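Local coordinates for DotU family type IV/VI secretion system protein (Acinetobacter baumannii, PDB 6Y4R) that is the cytoplasmic domain of TssL, a key component of the bacterial type VI secretion system, at residues 54-59 with 93-98. Residues are numbered along the deposited sequence; the frame is centred on the assembly and turned at random.
Sequences DIHDAK and SLFGSQ
With chi1 at 176°, the His56 ring lies beside its own carbonyl carbon, which brings the end of the ring nearer to Phe95. In Phe95, CG stands anti to the carbonyl carbon (chi1 -54°), and the ring reaches out from the end of helix 90-95 toward helix 52-71. The two side chains run past one another in opposite senses. Their rings form an offset edge-to-face pair. The Phe95 rim is aimed at the flat side of the imidazole, with planes at 85° and ring centroids 5.6 Å apart. The closest atoms are His56 CE1 and Phe95 CE2, at 4.0 Å.

Lys59, one turn further along the helix, touches the same phenyl edge with its aliphatic part. Its CG lies 3.8 Å from Phe95 CZ, near the plane of the ring. Further out, Lys59 CD brushes Leu94 CD1 at 4.4 Å. The Lys59 chain bends at chi2 and chi3, and its NZ forms a salt bridge with Glu42 of helix 27-47. Tyr60 makes a second edge-to-face pair with Phe95, and Cys63 touches both Leu94 and Phe95.

Just after Phe95 the short helix ends, and Gly96 takes a positive phi. The contact joins the C-terminal end of helix 90-95 to helix 52-71 at the surface of this all-helical domain. No hydrogen bond or salt bridge links the two segments. Their attraction is consistent with dispersion and weak ring electrostatics, while the lysine charge is met by Glu42, on a third helix.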
loop_
_atom_site.group_PDB
_atom_site.type_symbol
_atom_site.label_atom_id
_atom_site.label_comp_id
_atom_site.label_asym_id
_atom_site.label_seq_id
_atom_site.Cartn_x
_atom_site.Cartn_y
_atom_site.Cartn_z
ATOM N N ASP A 54 12.805 5.214 1.979
ATOM C CA ASP A 54 12.248 3.900 1.638
ATOM C C ASP A 54 11.211 3.467 2.668
ATOM O O ASP A 54 10.110 3.043 2.306
ATOM C CB ASP A 54 13.351 2.837 1.518
ATOM C CG ASP A 54 14.113 2.893 0.180
ATOM O OD1 ASP A 54 13.864 3.819 -0.625
ATOM O OD2 ASP A 54 14.939 1.976 -0.077
ATOM N N ILE A 55 11.528 3.626 3.958
ATOM C CA ILE A 55 10.582 3.272 5.018
ATOM C C ILE A 55 9.321 4.119 4.898
ATOM O O ILE A 55 8.192 3.608 4.961
ATOM C CB ILE A 55 11.234 3.451 6.407
ATOM C CG1 ILE A 55 12.326 2.412 6.694
ATOM C CG2 ILE A 55 10.160 3.429 7.521
ATOM C CD1 ILE A 55 13.405 2.945 7.631
ATOM N N HIS A 56 9.510 5.430 4.720
ATOM C CA HIS A 56 8.392 6.373 4.621
ATOM C C HIS A 56 7.496 6.021 3.438
ATOM O O HIS A 56 6.265 6.025 3.555
ATOM C CB HIS A 56 8.950 7.801 4.480
ATOM C CG HIS A 56 7.931 8.877 4.271
ATOM N ND1 HIS A 56 7.351 9.572 5.308
ATOM C CD2 HIS A 56 7.377 9.374 3.136
ATOM C CE1 HIS A 56 6.502 10.468 4.823
ATOM N NE2 HIS A 56 6.487 10.361 3.505
ATOM N N ASP A 57 8.096 5.709 2.281
ATOM C CA ASP A 57 7.286 5.486 1.085
ATOM C C ASP A 57 6.655 4.107 1.047
ATOM O O ASP A 57 5.579 3.962 0.465
ATOM C CB ASP A 57 8.102 5.711 -0.189
ATOM C CG ASP A 57 8.497 7.170 -0.384
ATOM O OD1 ASP A 57 9.504 7.447 -1.083
ATOM O OD2 ASP A 57 7.795 8.043 0.178
ATOM N N ALA A 58 7.281 3.094 1.657
ATOM C CA ALA A 58 6.636 1.788 1.757
ATOM C C ALA A 58 5.412 1.855 2.664
ATOM O O ALA A 58 4.328 1.378 2.310
ATOM C CB ALA A 58 7.633 0.749 2.267
ATOM N N LYS A 59 5.553 2.483 3.824
ATOM C CA LYS A 59 4.394 2.670 4.682
ATOM C C LYS A 59 3.319 3.534 4.016
ATOM O O LYS A 59 2.121 3.286 4.198
ATOM C CB LYS A 59 4.836 3.266 6.018
ATOM C CG LYS A 59 3.721 3.920 6.786
ATOM C CD LYS A 59 3.934 3.806 8.275
ATOM C CE LYS A 59 4.764 4.937 8.826
ATOM N NZ LYS A 59 5.315 4.514 10.146
ATOM N N SER A 93 -4.824 10.189 8.741
ATOM C CA SER A 93 -4.325 10.137 10.111
ATOM C C SER A 93 -2.801 10.191 10.150
ATOM O O SER A 93 -2.226 10.988 10.906
ATOM C CB SER A 93 -4.886 8.889 10.818
ATOM O OG SER A 93 -4.307 8.657 12.094
ATOM N N LEU A 94 -2.128 9.419 9.295
ATOM C CA LEU A 94 -0.672 9.326 9.367
ATOM C C LEU A 94 0.058 10.299 8.448
ATOM O O LEU A 94 1.211 10.652 8.723
ATOM C CB LEU A 94 -0.203 7.908 9.013
ATOM C CG LEU A 94 -0.682 6.747 9.879
ATOM C CD1 LEU A 94 0.039 5.447 9.506
ATOM C CD2 LEU A 94 -0.460 7.072 11.352
ATOM N N PHE A 95 -0.572 10.756 7.373
ATOM C CA PHE A 95 0.096 11.666 6.462
ATOM C C PHE A 95 -0.673 12.954 6.247
ATOM O O PHE A 95 -0.225 13.785 5.460
ATOM C CB PHE A 95 0.339 10.975 5.107
ATOM C CG PHE A 95 1.079 9.672 5.221
ATOM C CD1 PHE A 95 0.393 8.481 5.227
ATOM C CD2 PHE A 95 2.464 9.649 5.343
ATOM C CE1 PHE A 95 1.062 7.268 5.359
ATOM C CE2 PHE A 95 3.148 8.453 5.463
ATOM C CZ PHE A 95 2.440 7.256 5.479
ATOM N N GLY A 96 -1.812 13.144 6.910
ATOM C CA GLY A 96 -2.614 14.335 6.680
ATOM C C GLY A 96 -3.033 14.514 5.236
ATOM O O GLY A 96 -3.341 15.633 4.825
ATOM N N SER A 97 -3.111 13.431 4.467
ATOM C CA SER A 97 -3.274 13.529 3.025
ATOM C C SER A 97 -4.558 12.837 2.579
ATOM O O SER A 97 -5.033 11.879 3.202
ATOM C CB SER A 97 -2.044 12.937 2.290
ATOM O OG SER A 97 -2.091 13.166 0.886
ATOM N N GLN A 98 -5.160 13.406 1.536
ATOM C CA GLN A 98 -6.241 12.779 0.795
ATOM C C GLN A 98 -5.924 12.703 -0.691
ATOM O O GLN A 98 -6.836 12.522 -1.505
ATOM C CB GLN A 98 -7.557 13.532 0.997
ATOM C CG GLN A 98 -7.867 14.010 2.387
ATOM C CD GLN A 98 -9.242 14.659 2.447
ATOM O OE1 GLN A 98 -10.226 14.082 1.970
ATOM N NE2 GLN A 98 -9.300 15.884 2.970
#